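Local coordinates for protein HepC.19480.a.B1 (Helicobacter pylori, PDB 6MTZ) that is of unknown function but probably acts as a metal-dependent phosphoesterase of the DHH/DHHA1 family, at residues Gln10-Ser15 against Gln36-Asn41; Leu14-Leu19 against Val69-Leu74; Tyr22-Val27 against Cys124-Val129. One frame throughout, in Å; residues are numbered along the deposited sequence.

Contact 1 (Gln10-Ser15 against Gln36-Asn41); sequences QVYHLS and QCYNAN
The carbonyl oxygen of H13 is gripped twice: Y38 N donates to H13 O at 2.8 Å, and the side-chain amide of Q25 in the following helix donates to the same oxygen. C37 CA adds a CA-H...O contact to it. The next bond runs back the other way, S15 N to Y38 O at 2.9 Å, and earlier in the pair H13 N reaches Q36 O at 2.9 Å. Every second residue of 36-41, Q36 and then Y38, both gives its N-H and takes a proton on its C=O, while the backbone of C37 between them makes no hydrogen bond to 10-15, as in parallel strands. At the far end A40 N still reaches S15 O, at 3.1 Å. These strands are the first two of the five-stranded parallel sheet, a Rossmann-like core joined here by a beta-alpha-beta crossover through helix 19-29; 35-39 is an outer strand.

Y12, L14 and Y38 share the face covered by helix 43-59. The two tyrosines lie side by side and point the same way, each ring set beside its own backbone N (chi1 -66° for Y12, -55° for Y38). Theirs is an edge-on approach, not a stack: Y38 OH and CE1 lie near the plane of the Y12 ring, with Y38 OH 3.3 Å from Y12 CD2. L14 sends CD1 alongside Y38 CB at 4.0 Å, and the same methyl meets A40 CB.

H13, S15, C37 and N39 point to the other face, toward helix 19-29. The H13 ring is held at both nitrogens, by S28 and S70, and C37 SG sits obliquely to it, 5.4 Å from SG to the ring centroid. An amide suits position 39: N39 OD1 accepts from R194 while N39 ND2 serves Q25 and H16.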
loop_
_atom_site.group_PDB
_atom_site.type_symbol
_atom_site.label_atom_id
_atom_site.label_comp_id
_atom_site.label_asym_id
_atom_site.label_seq_id
_atom_site.Cartn_x
_atom_site.Cartn_y
_atom_site.Cartn_z
ATOM N N GLN A 10 -15.920 14.436 -4.260
ATOM C CA GLN A 10 -14.902 13.413 -4.438
ATOM C C GLN A 10 -13.809 13.584 -3.397
ATOM O O GLN A 10 -13.210 14.657 -3.282
ATOM C CB GLN A 10 -14.311 13.480 -5.844
ATOM C CG GLN A 10 -15.367 13.413 -6.938
ATOM C CD GLN A 10 -16.053 12.058 -7.003
ATOM O OE1 GLN A 10 -15.410 11.019 -6.814
ATOM N NE2 GLN A 10 -17.363 12.060 -7.263
ATOM N N VAL A 11 -13.543 12.522 -2.649
ATOM C CA VAL A 11 -12.555 12.551 -1.582
ATOM C C VAL A 11 -11.313 11.809 -2.041
ATOM O O VAL A 11 -11.403 10.689 -2.562
ATOM C CB VAL A 11 -13.112 11.949 -0.288
ATOM C CG1 VAL A 11 -12.036 11.948 0.780
ATOM C CG2 VAL A 11 -14.346 12.742 0.156
ATOM N N TYR A 12 -10.157 12.441 -1.857
ATOM C CA TYR A 12 -8.857 11.828 -2.097
ATOM C C TYR A 12 -8.127 11.755 -0.766
ATOM O O TYR A 12 -7.819 12.793 -0.170
ATOM C CB TYR A 12 -8.066 12.640 -3.128
ATOM C CG TYR A 12 -8.721 12.604 -4.486
ATOM C CD1 TYR A 12 -9.759 13.474 -4.808
ATOM C CD2 TYR A 12 -8.319 11.683 -5.439
ATOM C CE1 TYR A 12 -10.371 13.430 -6.048
ATOM C CE2 TYR A 12 -8.919 11.632 -6.682
ATOM C CZ TYR A 12 -9.946 12.505 -6.983
ATOM O OH TYR A 12 -10.549 12.441 -8.222
ATOM N N HIS A 13 -7.855 10.535 -0.286
ATOM C CA HIS A 13 -7.368 10.351 1.079
ATOM C C HIS A 13 -5.997 9.690 1.073
ATOM O O HIS A 13 -5.881 8.481 0.836
ATOM C CB HIS A 13 -8.357 9.541 1.916
ATOM C CG HIS A 13 -7.976 9.425 3.359
ATOM N ND1 HIS A 13 -8.708 8.685 4.265
ATOM C CD2 HIS A 13 -6.934 9.946 4.053
ATOM C CE1 HIS A 13 -8.133 8.755 5.452
ATOM N NE2 HIS A 13 -7.055 9.516 5.350
ATOM N N LEU A 14 -4.975 10.473 1.406
ATOM C CA LEU A 14 -3.600 9.997 1.530
ATOM C C LEU A 14 -3.243 9.783 3.000
ATOM O O LEU A 14 -3.423 10.695 3.826
ATOM C CB LEU A 14 -2.640 11.002 0.895
ATOM C CG LEU A 14 -1.164 10.833 1.245
ATOM C CD1 LEU A 14 -0.632 9.494 0.697
ATOM C CD2 LEU A 14 -0.340 12.047 0.758
ATOM N N SER A 15 -2.712 8.594 3.320
ATOM C CA SER A 15 -2.369 8.245 4.699
ATOM C C SER A 15 -1.090 7.415 4.741
ATOM O O SER A 15 -0.584 6.949 3.713
ATOM C CB SER A 15 -3.509 7.478 5.397
ATOM O OG SER A 15 -3.318 7.490 6.803
ATOM N N GLN A 36 -11.147 7.824 -3.092
ATOM C CA GLN A 36 -9.975 7.098 -3.562
ATOM C C GLN A 36 -8.857 7.273 -2.542
ATOM O O GLN A 36 -8.550 8.402 -2.138
ATOM C CB GLN A 36 -9.528 7.607 -4.939
ATOM C CG GLN A 36 -8.208 7.002 -5.434
ATOM C CD GLN A 36 -8.302 5.503 -5.659
ATOM O OE1 GLN A 36 -9.006 5.047 -6.559
ATOM N NE2 GLN A 36 -7.597 4.729 -4.832
ATOM N N CYS A 37 -8.251 6.163 -2.124
ATOM C CA CYS A 37 -7.231 6.190 -1.092
ATOM C C CYS A 37 -5.834 6.020 -1.685
ATOM O O CYS A 37 -5.647 5.443 -2.756
ATOM C CB CYS A 37 -7.476 5.100 -0.051
ATOM S SG CYS A 37 -8.909 5.354 0.977
ATOM N N TYR A 38 -4.851 6.521 -0.942
ATOM C CA TYR A 38 -3.447 6.494 -1.323
ATOM C C TYR A 38 -2.633 6.320 -0.055
ATOM O O TYR A 38 -3.029 6.792 1.017
ATOM C CB TYR A 38 -3.013 7.798 -2.016
ATOM C CG TYR A 38 -3.830 8.207 -3.224
ATOM C CD1 TYR A 38 -5.066 8.822 -3.072
ATOM C CD2 TYR A 38 -3.349 8.012 -4.519
ATOM C CE1 TYR A 38 -5.811 9.210 -4.163
ATOM C CE2 TYR A 38 -4.093 8.405 -5.621
ATOM C CZ TYR A 38 -5.327 9.006 -5.428
ATOM O OH TYR A 38 -6.095 9.413 -6.494
ATOM N N ASN A 39 -1.482 5.666 -0.176
ATOM C CA ASN A 39 -0.632 5.464 0.986
ATOM C C ASN A 39 0.814 5.745 0.631
ATOM O O ASN A 39 1.241 5.572 -0.514
ATOM C CB ASN A 39 -0.777 4.053 1.557
ATOM C CG ASN A 39 -2.203 3.768 2.018
ATOM O OD1 ASN A 39 -3.089 3.493 1.202
ATOM N ND2 ASN A 39 -2.431 3.847 3.319
ATOM N N ALA A 40 1.563 6.174 1.642
ATOM C CA ALA A 40 2.955 6.541 1.474
ATOM C C ALA A 40 3.687 6.224 2.765
ATOM O O ALA A 40 3.128 6.372 3.854
ATOM C CB ALA A 40 3.092 8.030 1.111
ATOM N N ASN A 41 4.921 5.756 2.640
ATOM C CA ASN A 41 5.736 5.545 3.823
ATOM C C ASN A 41 6.610 6.775 4.037
ATOM O O ASN A 41 6.271 7.641 4.848
ATOM C CB ASN A 41 6.582 4.278 3.682
ATOM C CG ASN A 41 7.341 3.949 4.942
ATOM O OD1 ASN A 41 7.111 4.548 5.990
ATOM N ND2 ASN A 41 8.253 2.992 4.852
#

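Contact 2 (Leu14-Leu19 against Val69-Leu74); sequences LSHIDL and VSDLNL
Strands 10-15 and 64-70 run parallel where L14 pairs with V69, and S70 N donates to L14 O at 3.0 Å. Beyond S15 and S70 the two chains leave the sheet as loops. D71 takes a left-handed backbone conformation (phi 69°, psi 24°) that still turns its CB toward H16.

On the face toward helix 43-59, L14 and V69 lie side by side, and L72 crosses L14 at about a right angle, with L72 CD1 3.7 Å from L14 CG. The other methyl, L72 CD2, packs near H16 ND1, which has a weak hydrogen bond to A40 O. Leucine and valine suit this face, which helix 43-59 covers through V46 and I53. On the opposite face S15 OG and S70 OG lie 2.9 Å apart, probably hydrogen-bonded, though the S70 proton has a second possible acceptor; S15 OG also bonds G21 O, and S70 OG bonds H13 NE2.

H16 leads its ring away from its own backbone N (chi1 -166°), with I17 CG1 over one face and D18 OD2 at the edge in plane. D71 OD2 comes to 3.3 Å from H16 CB. D18, the N-cap of helix 19-29, receives G21 N on OD1. Its carboxylate is nearly coplanar with that of D71, and D18 OD1 stands only 3.3 Å from D71 OD2, acceptor against acceptor. A water joins the pair, 2.7 Å from D18 OD2 and 2.6 Å from D71 OD2.

Like charges so close need a proton donor or cation between them. With D20 and H104 close to D71, they are consistent with the metal site of DHH phosphoesterases, the water perhaps standing where a cation would be bound.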
loop_
_atom_site.group_PDB
_atom_site.type_symbol
_atom_site.label_atom_id
_atom_site.label_comp_id
_atom_site.label_asym_id
_atom_site.label_seq_id
_atom_site.Cartn_x
_atom_site.Cartn_y
_atom_site.Cartn_z
ATOM N N LEU A 14 -4.975 10.473 1.406
ATOM C CA LEU A 14 -3.600 9.997 1.530
ATOM C C LEU A 14 -3.243 9.783 3.000
ATOM O O LEU A 14 -3.423 10.695 3.826
ATOM C CB LEU A 14 -2.640 11.002 0.895
ATOM C CG LEU A 14 -1.164 10.833 1.245
ATOM C CD1 LEU A 14 -0.632 9.494 0.697
ATOM C CD2 LEU A 14 -0.340 12.047 0.758
ATOM N N SER A 15 -2.712 8.594 3.320
ATOM C CA SER A 15 -2.369 8.245 4.699
ATOM C C SER A 15 -1.090 7.415 4.741
ATOM O O SER A 15 -0.584 6.949 3.713
ATOM C CB SER A 15 -3.509 7.478 5.397
ATOM O OG SER A 15 -3.318 7.490 6.803
ATOM N N HIS A 16 -0.570 7.230 5.955
ATOM C CA HIS A 16 0.653 6.458 6.180
ATOM C C HIS A 16 0.355 4.964 5.973
ATOM O O HIS A 16 -0.720 4.586 5.509
ATOM C CB HIS A 16 1.193 6.757 7.573
ATOM C CG HIS A 16 2.602 6.295 7.813
ATOM N ND1 HIS A 16 3.643 6.617 6.975
ATOM C CD2 HIS A 16 3.141 5.558 8.817
ATOM C CE1 HIS A 16 4.763 6.092 7.444
ATOM N NE2 HIS A 16 4.488 5.447 8.560
ATOM N N ILE A 17 1.290 4.091 6.347
ATOM C CA ILE A 17 1.165 2.666 6.056
ATOM C C ILE A 17 1.039 1.781 7.288
ATOM O O ILE A 17 0.778 0.587 7.125
ATOM C CB ILE A 17 2.333 2.154 5.186
ATOM C CG1 ILE A 17 3.676 2.465 5.858
ATOM C CG2 ILE A 17 2.236 2.716 3.775
ATOM C CD1 ILE A 17 4.791 1.608 5.356
ATOM N N ASP A 18 1.212 2.270 8.507
ATOM C CA ASP A 18 1.154 1.333 9.629
ATOM C C ASP A 18 -0.304 1.203 10.098
ATOM O O ASP A 18 -1.233 1.582 9.378
ATOM C CB ASP A 18 2.112 1.790 10.731
ATOM C CG ASP A 18 1.810 3.202 11.196
ATOM O OD1 ASP A 18 0.815 3.789 10.724
ATOM O OD2 ASP A 18 2.562 3.732 12.031
ATOM N N LEU A 19 -0.530 0.684 11.307
ATOM C CA LEU A 19 -1.898 0.492 11.791
ATOM C C LEU A 19 -2.649 1.825 11.883
ATOM O O LEU A 19 -3.794 1.939 11.439
ATOM C CB LEU A 19 -1.882 -0.205 13.158
ATOM C CG LEU A 19 -3.222 -0.207 13.925
ATOM C CD1 LEU A 19 -4.263 -1.028 13.201
ATOM C CD2 LEU A 19 -3.099 -0.732 15.349
ATOM N N VAL A 69 -5.373 14.304 4.256
ATOM C CA VAL A 69 -4.043 13.762 4.511
ATOM C C VAL A 69 -3.929 13.486 6.004
ATOM O O VAL A 69 -4.131 14.390 6.820
ATOM C CB VAL A 69 -2.929 14.726 4.048
ATOM C CG1 VAL A 69 -1.547 14.086 4.208
ATOM C CG2 VAL A 69 -3.156 15.171 2.595
ATOM N N SER A 70 -3.588 12.251 6.359
ATOM C CA SER A 70 -3.591 11.817 7.748
ATOM C C SER A 70 -2.320 11.043 8.055
ATOM O O SER A 70 -1.851 10.260 7.224
ATOM C CB SER A 70 -4.810 10.928 8.065
ATOM O OG SER A 70 -4.904 9.872 7.122
ATOM N N ASP A 71 -1.767 11.285 9.252
ATOM C CA ASP A 71 -0.675 10.506 9.827
ATOM C C ASP A 71 0.637 10.698 9.076
ATOM O O ASP A 71 1.516 9.824 9.101
ATOM C CB ASP A 71 -1.032 9.014 9.889
ATOM C CG ASP A 71 -0.198 8.259 10.901
ATOM O OD1 ASP A 71 0.245 8.889 11.903
ATOM O OD2 ASP A 71 0.027 7.043 10.682
ATOM N N LEU A 72 0.776 11.817 8.388
ATOM C CA LEU A 72 1.998 12.150 7.676
ATOM C C LEU A 72 2.337 13.595 7.987
ATOM O O LEU A 72 1.436 14.432 8.121
ATOM C CB LEU A 72 1.825 11.963 6.172
ATOM C CG LEU A 72 1.527 10.550 5.669
ATOM C CD1 LEU A 72 0.807 10.632 4.338
ATOM C CD2 LEU A 72 2.807 9.730 5.517
ATOM N N ASN A 73 3.617 13.900 8.121
ATOM C CA ASN A 73 4.006 15.297 8.198
ATOM C C ASN A 73 4.677 15.682 6.894
ATOM O O ASN A 73 5.377 14.871 6.282
ATOM C CB ASN A 73 4.898 15.599 9.405
ATOM C CG ASN A 73 6.233 14.939 9.341
ATOM O OD1 ASN A 73 6.335 13.739 9.095
ATOM N ND2 ASN A 73 7.283 15.717 9.599
ATOM N N LEU A 74 4.400 16.897 6.440
ATOM C CA LEU A 74 4.976 17.430 5.220
ATOM C C LEU A 74 6.083 18.400 5.591
ATOM O O LEU A 74 6.013 19.078 6.623
ATOM C CB LEU A 74 3.907 18.133 4.371
ATOM C CG LEU A 74 2.601 17.367 4.089
ATOM C CD1 LEU A 74 1.593 18.247 3.345
ATOM C CD2 LEU A 74 2.878 16.104 3.298
HETATM O O HOH W 1 1.948 6.323 12.336
#

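Contact 3 (Tyr22-Val27 against Cys124-Val129); sequences YACQLV and CATKIV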
loop_
_atom_site.group_PDB
_atom_site.type_symbol
_atom_site.label_atom_id
_atom_site.label_comp_id
_atom_site.label_asym_id
_atom_site.label_seq_id
_atom_site.Cartn_x
_atom_site.Cartn_y
_atom_site.Cartn_z
ATOM N N TYR A 22 -3.445 3.031 8.251
ATOM C CA TYR A 22 -4.530 2.379 7.525
ATOM C C TYR A 22 -5.873 2.508 8.242
ATOM O O TYR A 22 -6.910 2.574 7.584
ATOM C CB TYR A 22 -4.212 0.895 7.271
ATOM C CG TYR A 22 -3.365 0.663 6.046
ATOM C CD1 TYR A 22 -3.892 0.827 4.774
ATOM C CD2 TYR A 22 -2.034 0.288 6.155
ATOM C CE1 TYR A 22 -3.119 0.628 3.651
ATOM C CE2 TYR A 22 -1.249 0.085 5.029
ATOM C CZ TYR A 22 -1.795 0.256 3.785
ATOM O OH TYR A 22 -1.017 0.044 2.666
ATOM N N ALA A 23 -5.880 2.522 9.575
ATOM C CA ALA A 23 -7.127 2.750 10.307
ATOM C C ALA A 23 -7.771 4.098 9.956
ATOM O O ALA A 23 -9.006 4.222 9.965
ATOM C CB ALA A 23 -6.852 2.654 11.808
ATOM N N CYS A 24 -6.963 5.123 9.659
ATOM C CA CYS A 24 -7.531 6.383 9.179
ATOM C C CYS A 24 -8.437 6.137 7.985
ATOM O O CYS A 24 -9.487 6.767 7.847
ATOM C CB CYS A 24 -6.414 7.365 8.798
ATOM S SG CYS A 24 -5.503 7.994 10.219
ATOM N N GLN A 25 -8.040 5.224 7.105
ATOM C CA GLN A 25 -8.781 4.990 5.875
ATOM C C GLN A 25 -9.951 4.038 6.064
ATOM O O GLN A 25 -10.942 4.144 5.333
ATOM C CB GLN A 25 -7.829 4.465 4.808
ATOM C CG GLN A 25 -6.826 5.529 4.402
ATOM C CD GLN A 25 -5.745 5.007 3.495
ATOM O OE1 GLN A 25 -5.277 3.875 3.644
ATOM N NE2 GLN A 25 -5.326 5.837 2.552
ATOM N N LEU A 26 -9.867 3.109 7.025
ATOM C CA LEU A 26 -11.078 2.417 7.457
ATOM C C LEU A 26 -12.112 3.426 7.921
ATOM O O LEU A 26 -13.295 3.340 7.562
ATOM C CB LEU A 26 -10.765 1.422 8.577
ATOM C CG LEU A 26 -11.920 0.552 9.103
ATOM C CD1 LEU A 26 -11.385 -0.750 9.662
ATOM C CD2 LEU A 26 -12.725 1.243 10.189
ATOM N N VAL A 27 -11.675 4.402 8.711
ATOM C CA VAL A 27 -12.605 5.385 9.248
ATOM C C VAL A 27 -13.199 6.208 8.118
ATOM O O VAL A 27 -14.423 6.350 8.013
ATOM C CB VAL A 27 -11.903 6.270 10.291
ATOM C CG1 VAL A 27 -12.730 7.536 10.561
ATOM C CG2 VAL A 27 -11.660 5.481 11.590
ATOM N N CYS A 124 -3.793 9.687 18.451
ATOM C CA CYS A 124 -3.360 9.056 17.223
ATOM C C CYS A 124 -4.100 9.693 16.054
ATOM O O CYS A 124 -5.144 10.339 16.221
ATOM C CB CYS A 124 -3.613 7.548 17.259
ATOM S SG CYS A 124 -5.362 7.094 17.045
ATOM N N ALA A 125 -3.543 9.509 14.855
ATOM C CA ALA A 125 -4.148 10.106 13.670
ATOM C C ALA A 125 -5.549 9.563 13.431
ATOM O O ALA A 125 -6.448 10.315 13.038
ATOM C CB ALA A 125 -3.260 9.870 12.451
ATOM N N THR A 126 -5.763 8.261 13.674
ATOM C CA THR A 126 -7.087 7.687 13.450
ATOM C C THR A 126 -8.157 8.386 14.287
ATOM O O THR A 126 -9.251 8.670 13.790
ATOM C CB THR A 126 -7.064 6.187 13.739
ATOM O OG1 THR A 126 -6.272 5.544 12.742
ATOM C CG2 THR A 126 -8.469 5.606 13.651
ATOM N N LYS A 127 -7.854 8.701 15.549
ATOM C CA LYS A 127 -8.855 9.350 16.387
ATOM C C LYS A 127 -9.103 10.782 15.930
ATOM O O LYS A 127 -10.252 11.237 15.901
ATOM C CB LYS A 127 -8.426 9.311 17.853
ATOM C CG LYS A 127 -9.497 9.844 18.821
ATOM C CD LYS A 127 -9.250 9.325 20.247
ATOM C CE LYS A 127 -10.396 9.722 21.201
ATOM N NZ LYS A 127 -10.025 9.496 22.634
ATOM N N ILE A 128 -8.041 11.500 15.550
ATOM C CA ILE A 128 -8.204 12.832 14.973
ATOM C C ILE A 128 -9.098 12.776 13.732
ATOM O O ILE A 128 -10.040 13.561 13.596
ATOM C CB ILE A 128 -6.833 13.457 14.646
ATOM C CG1 ILE A 128 -5.959 13.573 15.896
ATOM C CG2 ILE A 128 -7.020 14.827 14.004
ATOM C CD1 ILE A 128 -4.537 13.985 15.584
ATOM N N VAL A 129 -8.813 11.851 12.804
ATOM C CA VAL A 129 -9.657 11.701 11.617
ATOM C C VAL A 129 -11.103 11.453 12.021
ATOM O O VAL A 129 -12.029 12.086 11.501
ATOM C CB VAL A 129 -9.148 10.563 10.713
ATOM C CG1 VAL A 129 -10.164 10.298 9.581
ATOM C CG2 VAL A 129 -7.778 10.906 10.144
#
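The flat groups that matter between C24 and T126 are peptides, for no ring or side-chain amide enters the interface: C24 SG lies over one face of the A125-T126 peptide, 3.5 Å from T126 N and 3.6 Å from A125 C. The N-H groups of A125 and T126 go to the carboxylate of D20. Helices 19-29 and 125-136 lie side by side against the parallel sheet of the Rossmann-like domain, and D20, from the first turn of one, thereby holds the N-terminal turn of the other.

The short segments are nearly aligned, 21° apart, and their axes approach to 8.4 Å. Such closeness needs small residues. A23 offers only a methyl, and T126 OG1 stands 3.1 Å from A23 CB, a tight fit. The T126 hydroxyl sits beside its own backbone N (chi1 -68°), which leaves CG2 anti to that N and pointed at V27 CG2, 3.8 Å away. Across the interface C24 N lies near the hydroxyl, but at a poor angle for a bond.

One turn further along, beta-branched valines take over. The V27 and V129 side chains run past one another in antiparallel sense, CG1 of V27 meeting CG1 of V129 at 3.9 Å. The C24 sulfur rests on the other helix, SG touching A125 CB and V129 CG2, each at 3.7 Å; it is a compact, polarisable atom that can lie close over a peptide. V27 also touches V152 of helix 145-159.

A second cysteine works at the start of helix 125-136: C124 is its N-cap, and C124 SG accepts from K127 N at 3.3 Å.

Overall arrangement
From the N terminus, strand 10-15 opens both contact 1 and contact 2. After helix 19-29 the chain returns at 36-41, where contact 1 closes the crossover; it then passes helix 43-59 and comes back on the other side of the first strand, closing contact 2 at 69-74. The shorter loop, ending at 36-41, falls within the span that contact 2 closes. Contact 3 starts inside both loops, in helix 19-29, and ends far beyond them at 124-129, so it crosses both and ties that helix to one beyond the last strand of the sheet. Q25 connects contact 3 with contact 1, and H13 bonding S70 connects contacts 1 and 2.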